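Local coordinates for protein esterase (uncultured bacterium pCosCE1, PDB 7ATL) that hydrolyses carboxylic esters and also shows promiscuous acyltransferase activity, as a family VIII carboxylesterase with a beta-lactamase-type fold, at residues S28-A33 against G370-Q375; Q82-D87 against E183-E188; H134-K139 against A157-L162. All blocks are in the same frame, centred on the assembly; numbering follows the deposited sequence.

Interaction 1. Residues S28-A33 against G370-Q375; sequences SVVLIA and GRYPLQ
The phenol oxygen of Tyr372 is gripped by two serines. Ser28 OG lies 2.7 Å from Tyr372 OH in a hydrogen bond that either hydroxyl could donate, and Ser16 OG of helix 3-21 bonds to the same oxygen. The pairing illustrates how one long polar side chain can link a strand to a helix whose backbone stays well away: the CA atoms of Ser28 and Tyr372 are 10.2 Å apart, and the ring spans that gap. Tyr372 can do so because its CG is anti to the backbone N (chi1 -175°), which sends the ring out from helix 372-381 toward the strand. Beside the hydrogen bond, Val30 CG2 comes from the opposite direction and rests 3.5 Å from Tyr372 OH, while Ser28 CB sits 3.3 Å from the same oxygen, so the buried hydroxyl has aliphatic carbon next to its polar partners. Val12 of helix 3-21 touches Val30, and Ala19 of that helix touches Tyr372. Strand 27-34, paired with strands 37-44 and 355-361, is thus packed on one side by the N- and C-terminal helices, an arrangement characteristic of the alpha/beta domain of the serine beta-lactamase fold.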
loop_
_atom_site.group_PDB
_atom_site.type_symbol
_atom_site.label_atom_id
_atom_site.label_comp_id
_atom_site.label_asym_id
_atom_site.label_seq_id
_atom_site.Cartn_x
_atom_site.Cartn_y
_atom_site.Cartn_z
ATOM N N SER A 28 -6.178 -0.116 16.616
ATOM C CA SER A 28 -5.350 0.714 15.700
ATOM C C SER A 28 -4.053 1.088 16.399
ATOM O O SER A 28 -4.018 1.084 17.647
ATOM C CB SER A 28 -6.072 1.944 15.196
ATOM O OG SER A 28 -6.118 2.947 16.197
ATOM N N VAL A 29 -3.025 1.325 15.595
ATOM C CA VAL A 29 -1.796 2.062 15.983
ATOM C C VAL A 29 -1.696 3.284 15.072
ATOM O O VAL A 29 -1.679 3.083 13.858
ATOM C CB VAL A 29 -0.571 1.154 15.860
ATOM C CG1 VAL A 29 0.703 1.905 16.212
ATOM C CG2 VAL A 29 -0.736 -0.087 16.713
ATOM N N VAL A 30 -1.688 4.486 15.642
ATOM C CA VAL A 30 -1.614 5.785 14.911
ATOM C C VAL A 30 -0.364 6.554 15.366
ATOM O O VAL A 30 -0.236 6.806 16.569
ATOM C CB VAL A 30 -2.879 6.627 15.137
ATOM C CG1 VAL A 30 -2.718 8.019 14.559
ATOM C CG2 VAL A 30 -4.129 5.957 14.585
ATOM N N LEU A 31 0.502 6.921 14.423
ATOM C CA LEU A 31 1.764 7.678 14.650
ATOM C C LEU A 31 1.717 9.001 13.857
ATOM O O LEU A 31 1.286 9.007 12.668
ATOM C CB LEU A 31 2.949 6.825 14.198
ATOM C CG LEU A 31 3.095 5.439 14.833
ATOM C CD1 LEU A 31 4.397 4.771 14.389
ATOM C CD2 LEU A 31 3.047 5.486 16.348
ATOM N N ILE A 32 2.121 10.109 14.477
ATOM C CA ILE A 32 2.229 11.431 13.798
ATOM C C ILE A 32 3.600 12.030 14.114
ATOM O O ILE A 32 3.967 12.083 15.313
ATOM C CB ILE A 32 1.089 12.378 14.204
ATOM C CG1 ILE A 32 -0.277 11.752 13.937
ATOM C CG2 ILE A 32 1.251 13.725 13.514
ATOM C CD1 ILE A 32 -1.337 12.218 14.895
ATOM N N ALA A 33 4.313 12.446 13.064
ATOM C CA ALA A 33 5.592 13.178 13.127
ATOM C C ALA A 33 5.368 14.587 12.581
ATOM O O ALA A 33 4.536 14.742 11.659
ATOM C CB ALA A 33 6.640 12.440 12.329
ATOM N N GLY A 370 -13.405 3.879 5.317
ATOM C CA GLY A 370 -14.469 4.331 6.231
ATOM C C GLY A 370 -14.293 5.784 6.639
ATOM O O GLY A 370 -13.505 6.495 5.998
ATOM N N ARG A 371 -14.980 6.199 7.701
ATOM C CA ARG A 371 -14.854 7.564 8.278
ATOM C C ARG A 371 -13.520 7.692 9.042
ATOM O O ARG A 371 -12.965 8.807 9.075
ATOM C CB ARG A 371 -16.111 7.877 9.102
ATOM C CG ARG A 371 -17.318 8.229 8.235
ATOM C CD ARG A 371 -18.673 8.003 8.892
ATOM N NE ARG A 371 -18.932 8.925 10.003
ATOM C CZ ARG A 371 -19.014 8.606 11.303
ATOM N NH1 ARG A 371 -19.250 9.559 12.189
ATOM N NH2 ARG A 371 -18.871 7.358 11.727
ATOM N N TYR A 372 -12.981 6.591 9.579
ATOM C CA TYR A 372 -11.851 6.607 10.543
ATOM C C TYR A 372 -10.643 7.334 9.975
ATOM O O TYR A 372 -10.124 8.223 10.634
ATOM C CB TYR A 372 -11.429 5.202 10.962
ATOM C CG TYR A 372 -10.372 5.170 12.035
ATOM C CD1 TYR A 372 -10.629 5.635 13.314
ATOM C CD2 TYR A 372 -9.116 4.650 11.788
ATOM C CE1 TYR A 372 -9.675 5.570 14.320
ATOM C CE2 TYR A 372 -8.157 4.565 12.784
ATOM C CZ TYR A 372 -8.439 5.019 14.055
ATOM O OH TYR A 372 -7.487 4.943 15.023
ATOM N N PRO A 373 -10.106 6.953 8.791
ATOM C CA PRO A 373 -8.910 7.608 8.261
ATOM C C PRO A 373 -9.103 9.124 8.099
ATOM O O PRO A 373 -8.154 9.842 8.358
ATOM C CB PRO A 373 -8.660 6.931 6.902
ATOM C CG PRO A 373 -9.951 6.215 6.567
ATOM C CD PRO A 373 -10.578 5.881 7.902
ATOM N N LEU A 374 -10.319 9.560 7.723
ATOM C CA LEU A 374 -10.645 10.990 7.467
ATOM C C LEU A 374 -10.744 11.770 8.782
ATOM O O LEU A 374 -10.263 12.935 8.824
ATOM C CB LEU A 374 -11.952 11.088 6.680
ATOM C CG LEU A 374 -11.944 10.465 5.280
ATOM C CD1 LEU A 374 -13.095 11.014 4.433
ATOM C CD2 LEU A 374 -10.595 10.678 4.592
ATOM N N GLN A 375 -11.353 11.175 9.805
ATOM C CA GLN A 375 -11.533 11.830 11.120
ATOM C C GLN A 375 -10.172 11.926 11.793
ATOM O O GLN A 375 -9.952 12.910 12.516
ATOM C CB GLN A 375 -12.472 11.052 12.032
ATOM C CG GLN A 375 -13.921 11.064 11.584
ATOM C CD GLN A 375 -14.625 9.895 12.224
ATOM O OE1 GLN A 375 -14.012 8.889 12.594
ATOM N NE2 GLN A 375 -15.930 10.016 12.354
#

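Interaction 2. Residues Q82-D87 against E183-E188; sequences QKLGLD and EQVAGE
Val185, close to the C-terminal end of helix 174-186, meets Lys83 and Leu84 in the loop that follows helix 67-80, a join between two helix ends in the beta-lactamase-type fold. The helix 67-80 side closes with a Schellman motif at Gln82, and the two residues that follow it are the ones that meet the valine. The contact is a compact example of how a single branched side chain can serve two neighbours, one with each methyl. With CG1 anti to its own backbone N (chi1 174°), Val185 directs that methyl at Lys83 and the other, CG2, at Leu84.

At Lys83 it is the root of the side chain and the backbone that do the touching: Val185 CG1 is 3.7 Å from Lys83 CB and 3.6 Å from Lys83 O. The remainder of the lysine leads away from the valine, and its side chain also touches Trp197 of helix 190-199. Leu84 behaves differently. Its side chain is buried, crosses that of Val185 at about a right angle and approaches it most closely with CD1.

No hydrogen bond spans the two segments, and the attachment is one of van der Waals contact. Trp93 touches both Leu84 and Val185, while Met78 of helix 67-80 packs on Val185 and Ile79 on Leu84, which places the pair within a larger apolar cluster. Two residues after the valine the chain leaves the helix at Gly187, which has positive phi and whose N bonds back to Glu183 O at 2.8 Å. The closest approach of the two branched side chains is between the methyls Leu84 CD1 and Val185 CG2, 3.8 Å apart.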
loop_
_atom_site.group_PDB
_atom_site.type_symbol
_atom_site.label_atom_id
_atom_site.label_comp_id
_atom_site.label_asym_id
_atom_site.label_seq_id
_atom_site.Cartn_x
_atom_site.Cartn_y
_atom_site.Cartn_z
ATOM N N GLN A 82 21.177 4.088 -11.077
ATOM C CA GLN A 82 21.233 3.761 -12.526
ATOM C C GLN A 82 21.562 2.270 -12.705
ATOM O O GLN A 82 22.410 1.957 -13.540
ATOM C CB GLN A 82 22.268 4.669 -13.191
ATOM C CG GLN A 82 22.159 6.128 -12.762
ATOM C CD GLN A 82 22.830 7.045 -13.759
ATOM O OE1 GLN A 82 24.052 7.258 -13.702
ATOM N NE2 GLN A 82 22.030 7.566 -14.689
ATOM N N LYS A 83 20.948 1.400 -11.901
ATOM C CA LYS A 83 20.851 -0.068 -12.145
ATOM C C LYS A 83 19.534 -0.371 -12.894
ATOM O O LYS A 83 19.450 -1.429 -13.555
ATOM C CB LYS A 83 20.964 -0.821 -10.816
ATOM C CG LYS A 83 22.324 -0.753 -10.132
ATOM C CD LYS A 83 22.554 -1.929 -9.152
ATOM C CE LYS A 83 23.732 -1.765 -8.207
ATOM N NZ LYS A 83 24.990 -1.572 -8.964
ATOM N N LEU A 84 18.577 0.564 -12.843
ATOM C CA LEU A 84 17.238 0.501 -13.476
ATOM C C LEU A 84 16.900 1.875 -14.075
ATOM O O LEU A 84 17.340 2.887 -13.505
ATOM C CB LEU A 84 16.249 0.105 -12.373
ATOM C CG LEU A 84 14.813 -0.166 -12.796
ATOM C CD1 LEU A 84 14.765 -1.241 -13.849
ATOM C CD2 LEU A 84 13.982 -0.595 -11.604
ATOM N N GLY A 85 16.138 1.928 -15.168
ATOM C CA GLY A 85 15.706 3.198 -15.793
ATOM C C GLY A 85 14.194 3.400 -15.756
ATOM O O GLY A 85 13.444 2.434 -16.027
ATOM N N LEU A 86 13.737 4.625 -15.500
ATOM C CA LEU A 86 12.286 4.955 -15.555
ATOM C C LEU A 86 11.683 4.554 -16.910
ATOM O O LEU A 86 10.463 4.267 -16.937
ATOM C CB LEU A 86 12.092 6.449 -15.297
ATOM C CG LEU A 86 12.074 6.828 -13.819
ATOM C CD1 LEU A 86 12.010 8.343 -13.643
ATOM C CD2 LEU A 86 10.924 6.132 -13.092
ATOM N N ASP A 87 12.495 4.547 -17.982
ATOM C CA ASP A 87 12.054 4.328 -19.384
ATOM C C ASP A 87 12.561 2.970 -19.881
ATOM O O ASP A 87 12.522 2.732 -21.075
ATOM C CB ASP A 87 12.498 5.496 -20.270
ATOM C CG ASP A 87 11.713 6.780 -20.025
ATOM O OD1 ASP A 87 10.466 6.755 -20.128
ATOM O OD2 ASP A 87 12.343 7.796 -19.706
ATOM N N GLU A 183 14.019 -8.206 -8.830
ATOM C CA GLU A 183 14.769 -9.494 -8.699
ATOM C C GLU A 183 15.803 -9.609 -9.828
ATOM O O GLU A 183 16.959 -9.960 -9.556
ATOM C CB GLU A 183 13.851 -10.718 -8.761
ATOM C CG GLU A 183 12.934 -10.860 -7.568
ATOM C CD GLU A 183 12.064 -12.108 -7.581
ATOM O OE1 GLU A 183 11.701 -12.577 -8.710
ATOM O OE2 GLU A 183 11.740 -12.610 -6.451
ATOM N N GLN A 184 15.411 -9.328 -11.061
ATOM C CA GLN A 184 16.337 -9.455 -12.207
ATOM C C GLN A 184 17.435 -8.397 -12.106
ATOM O O GLN A 184 18.586 -8.735 -12.408
ATOM C CB GLN A 184 15.578 -9.354 -13.525
ATOM C CG GLN A 184 14.552 -10.457 -13.710
ATOM C CD GLN A 184 15.132 -11.830 -13.489
ATOM O OE1 GLN A 184 14.579 -12.642 -12.767
ATOM N NE2 GLN A 184 16.277 -12.084 -14.077
ATOM N N VAL A 185 17.116 -7.180 -11.669
ATOM C CA VAL A 185 18.132 -6.088 -11.546
ATOM C C VAL A 185 19.194 -6.484 -10.502
ATOM O O VAL A 185 20.398 -6.338 -10.809
ATOM C CB VAL A 185 17.488 -4.732 -11.197
ATOM C CG1 VAL A 185 18.540 -3.666 -10.934
ATOM C CG2 VAL A 185 16.491 -4.271 -12.251
ATOM N N ALA A 186 18.777 -6.993 -9.331
ATOM C CA ALA A 186 19.682 -7.281 -8.184
ATOM C C ALA A 186 20.236 -8.713 -8.211
ATOM O O ALA A 186 21.213 -8.938 -7.527
ATOM C CB ALA A 186 18.975 -7.023 -6.883
ATOM N N GLY A 187 19.631 -9.638 -8.961
ATOM C CA GLY A 187 20.061 -11.047 -9.069
ATOM C C GLY A 187 19.740 -11.828 -7.803
ATOM O O GLY A 187 20.498 -12.747 -7.460
ATOM N N GLU A 188 18.649 -11.497 -7.117
ATOM C CA GLU A 188 18.230 -12.236 -5.899
ATOM C C GLU A 188 16.717 -12.102 -5.733
ATOM O O GLU A 188 16.105 -11.209 -6.304
ATOM C CB GLU A 188 19.017 -11.751 -4.678
ATOM C CG GLU A 188 18.861 -10.271 -4.384
ATOM C CD GLU A 188 19.634 -9.743 -3.181
ATOM O OE1 GLU A 188 19.547 -8.524 -2.906
ATOM O OE2 GLU A 188 20.315 -10.544 -2.518
#

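Interaction 3. Residues H134-K139 against A157-L162; sequences HRLGIK and AQADLL. With EDO (1,2-ethanediol), chain F.
A Schellman motif ends helix 132-136 at Gly137, and the residues flanking this glycine make the contact with the loop after helix 149-157. Leu136 and Ile138 both direct their side chains at Ala159, showing how a helix terminus can present two apolar groups to one small methyl. Leu136 CD1 lies 3.8 Å from Ala159 CB and 4.0 Å from the carbonyl carbon of Gln158, so it rests on the loop backbone as well. Ile138 approaches with the end of its longer branch, its CD1 4.2 Å from Ala159 CB; CG1 is anti to the carbonyl carbon (chi1 -68°), and the branch extends toward the loop. The exposed Gln158 has its side chain oblique to that of Leu136, whereas Ala159 and Ile138 are buried. Away from the loop, a 1,2-ethanediol molecule, probably from the crystallisation liquor, accepts a hydrogen bond from Lys139 NZ at its O1 (2.7 Å). Tyr133 of helix 132-136 touches both Ile138 and Ala159, and Asn152 of helix 149-157 accepts a bond from Lys139 N, which ties the residues after one short helix to the next.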
loop_
_atom_site.group_PDB
_atom_site.type_symbol
_atom_site.label_atom_id
_atom_site.label_comp_id
_atom_site.label_asym_id
_atom_site.label_seq_id
_atom_site.Cartn_x
_atom_site.Cartn_y
_atom_site.Cartn_z
ATOM N N HIS A 134 -9.930 -14.048 -13.452
ATOM C CA HIS A 134 -10.522 -15.220 -12.746
ATOM C C HIS A 134 -10.293 -16.493 -13.594
ATOM O O HIS A 134 -9.716 -17.466 -13.069
ATOM C CB HIS A 134 -12.000 -14.921 -12.398
ATOM C CG HIS A 134 -12.231 -13.739 -11.491
ATOM N ND1 HIS A 134 -12.433 -12.439 -11.977
ATOM C CD2 HIS A 134 -12.324 -13.652 -10.140
ATOM C CE1 HIS A 134 -12.623 -11.627 -10.961
ATOM N NE2 HIS A 134 -12.557 -12.345 -9.836
ATOM N N ARG A 135 -10.704 -16.453 -14.868
ATOM C CA ARG A 135 -10.596 -17.595 -15.805
ATOM C C ARG A 135 -9.129 -17.997 -15.988
ATOM O O ARG A 135 -8.879 -19.149 -16.327
ATOM C CB ARG A 135 -11.271 -17.296 -17.150
ATOM C CG ARG A 135 -12.789 -17.471 -17.129
ATOM C CD ARG A 135 -13.469 -17.428 -18.496
ATOM N NE ARG A 135 -12.779 -16.549 -19.454
ATOM C CZ ARG A 135 -12.941 -15.217 -19.596
ATOM N NH1 ARG A 135 -13.784 -14.527 -18.839
ATOM N NH2 ARG A 135 -12.236 -14.567 -20.505
ATOM N N LEU A 136 -8.171 -17.108 -15.783
ATOM C CA LEU A 136 -6.747 -17.478 -15.994
ATOM C C LEU A 136 -6.105 -17.948 -14.689
ATOM O O LEU A 136 -5.034 -18.510 -14.777
ATOM C CB LEU A 136 -6.001 -16.278 -16.578
ATOM C CG LEU A 136 -5.962 -16.238 -18.104
ATOM C CD1 LEU A 136 -5.476 -14.876 -18.591
ATOM C CD2 LEU A 136 -5.081 -17.367 -18.641
ATOM N N GLY A 137 -6.716 -17.697 -13.527
ATOM C CA GLY A 137 -6.159 -18.132 -12.232
ATOM C C GLY A 137 -5.066 -17.201 -11.735
ATOM O O GLY A 137 -4.187 -17.650 -10.972
ATOM N N ILE A 138 -5.108 -15.945 -12.153
ATOM C CA ILE A 138 -4.186 -14.896 -11.664
ATOM C C ILE A 138 -4.532 -14.592 -10.198
ATOM O O ILE A 138 -5.719 -14.486 -9.856
ATOM C CB ILE A 138 -4.289 -13.674 -12.594
ATOM C CG1 ILE A 138 -3.723 -14.018 -13.972
ATOM C CG2 ILE A 138 -3.618 -12.447 -11.998
ATOM C CD1 ILE A 138 -4.242 -13.138 -15.067
ATOM N N LYS A 139 -3.510 -14.457 -9.362
ATOM C CA LYS A 139 -3.647 -14.143 -7.923
ATOM C C LYS A 139 -3.306 -12.669 -7.682
ATOM O O LYS A 139 -2.415 -12.127 -8.348
ATOM C CB LYS A 139 -2.766 -15.111 -7.129
ATOM C CG LYS A 139 -3.073 -16.587 -7.376
ATOM C CD LYS A 139 -4.499 -16.989 -7.005
ATOM C CE LYS A 139 -5.010 -18.221 -7.723
ATOM N NZ LYS A 139 -6.486 -18.260 -7.673
ATOM N N ALA A 157 0.741 -12.374 -17.955
ATOM C CA ALA A 157 1.317 -12.083 -19.288
ATOM C C ALA A 157 0.344 -12.527 -20.381
ATOM O O ALA A 157 0.382 -11.922 -21.465
ATOM C CB ALA A 157 2.658 -12.760 -19.464
ATOM N N GLN A 158 -0.483 -13.546 -20.099
ATOM C CA GLN A 158 -1.418 -14.148 -21.091
ATOM C C GLN A 158 -2.754 -13.388 -21.144
ATOM O O GLN A 158 -3.584 -13.706 -22.022
ATOM C CB GLN A 158 -1.658 -15.616 -20.766
ATOM C CG GLN A 158 -0.425 -16.492 -20.916
ATOM C CD GLN A 158 -0.760 -17.857 -20.376
ATOM O OE1 GLN A 158 -0.168 -18.328 -19.407
ATOM N NE2 GLN A 158 -1.790 -18.457 -20.949
ATOM N N ALA A 159 -2.974 -12.451 -20.229
ATOM C CA ALA A 159 -4.187 -11.614 -20.205
ATOM C C ALA A 159 -3.997 -10.382 -21.101
ATOM O O ALA A 159 -2.928 -9.803 -21.147
ATOM C CB ALA A 159 -4.524 -11.229 -18.779
ATOM N N ASP A 160 -5.063 -9.951 -21.742
ATOM C CA ASP A 160 -5.120 -8.660 -22.453
ATOM C C ASP A 160 -4.764 -7.545 -21.460
ATOM O O ASP A 160 -5.323 -7.534 -20.341
ATOM C CB ASP A 160 -6.506 -8.463 -23.077
ATOM C CG ASP A 160 -6.821 -9.417 -24.221
ATOM O OD1 ASP A 160 -5.911 -10.208 -24.617
ATOM O OD2 ASP A 160 -7.975 -9.349 -24.729
ATOM N N LEU A 161 -3.892 -6.626 -21.879
ATOM C CA LEU A 161 -3.852 -5.258 -21.330
ATOM C C LEU A 161 -5.188 -4.589 -21.647
ATOM O O LEU A 161 -5.821 -4.982 -22.638
ATOM C CB LEU A 161 -2.695 -4.491 -21.954
ATOM C CG LEU A 161 -1.306 -5.037 -21.656
ATOM C CD1 LEU A 161 -0.268 -4.354 -22.531
ATOM C CD2 LEU A 161 -0.967 -4.875 -20.180
ATOM N N LEU A 162 -5.582 -3.593 -20.857
ATOM C CA LEU A 162 -6.862 -2.880 -21.038
ATOM C C LEU A 162 -6.663 -1.576 -21.808
ATOM O O LEU A 162 -7.663 -1.002 -22.210
ATOM C CB LEU A 162 -7.488 -2.661 -19.661
ATOM C CG LEU A 162 -8.148 -3.932 -19.137
ATOM C CD1 LEU A 162 -7.159 -4.802 -18.394
ATOM C CD2 LEU A 162 -9.346 -3.613 -18.283
HETATM C C1 EDO F . -8.659 -17.394 -9.907
HETATM O O1 EDO F . -7.527 -16.607 -9.502
HETATM C C2 EDO F . -9.981 -16.776 -9.628
HETATM O O2 EDO F . -11.098 -17.580 -9.924
#

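From the N terminus, the chain runs through helix 3-21 into strand 27-34, which meets residues 370-375 close to the C terminus; interaction 1 therefore closes a loop that includes most of the protein and encloses the other two contacts. Within it, interaction 2 joins the loop after helix 67-80 to the end of helix 174-186, and interaction 3, a shorter closure between 134-139 and 157-162, lies wholly inside that span. The three loops nest and none cross. Interaction 1 ties the sheet, at the strand next to its outermost 37-44, to the C-terminal helix, whereas interactions 2 and 3 lie across the chain's centre from it, among helices and loops, with about 13 Å between their nearest atoms.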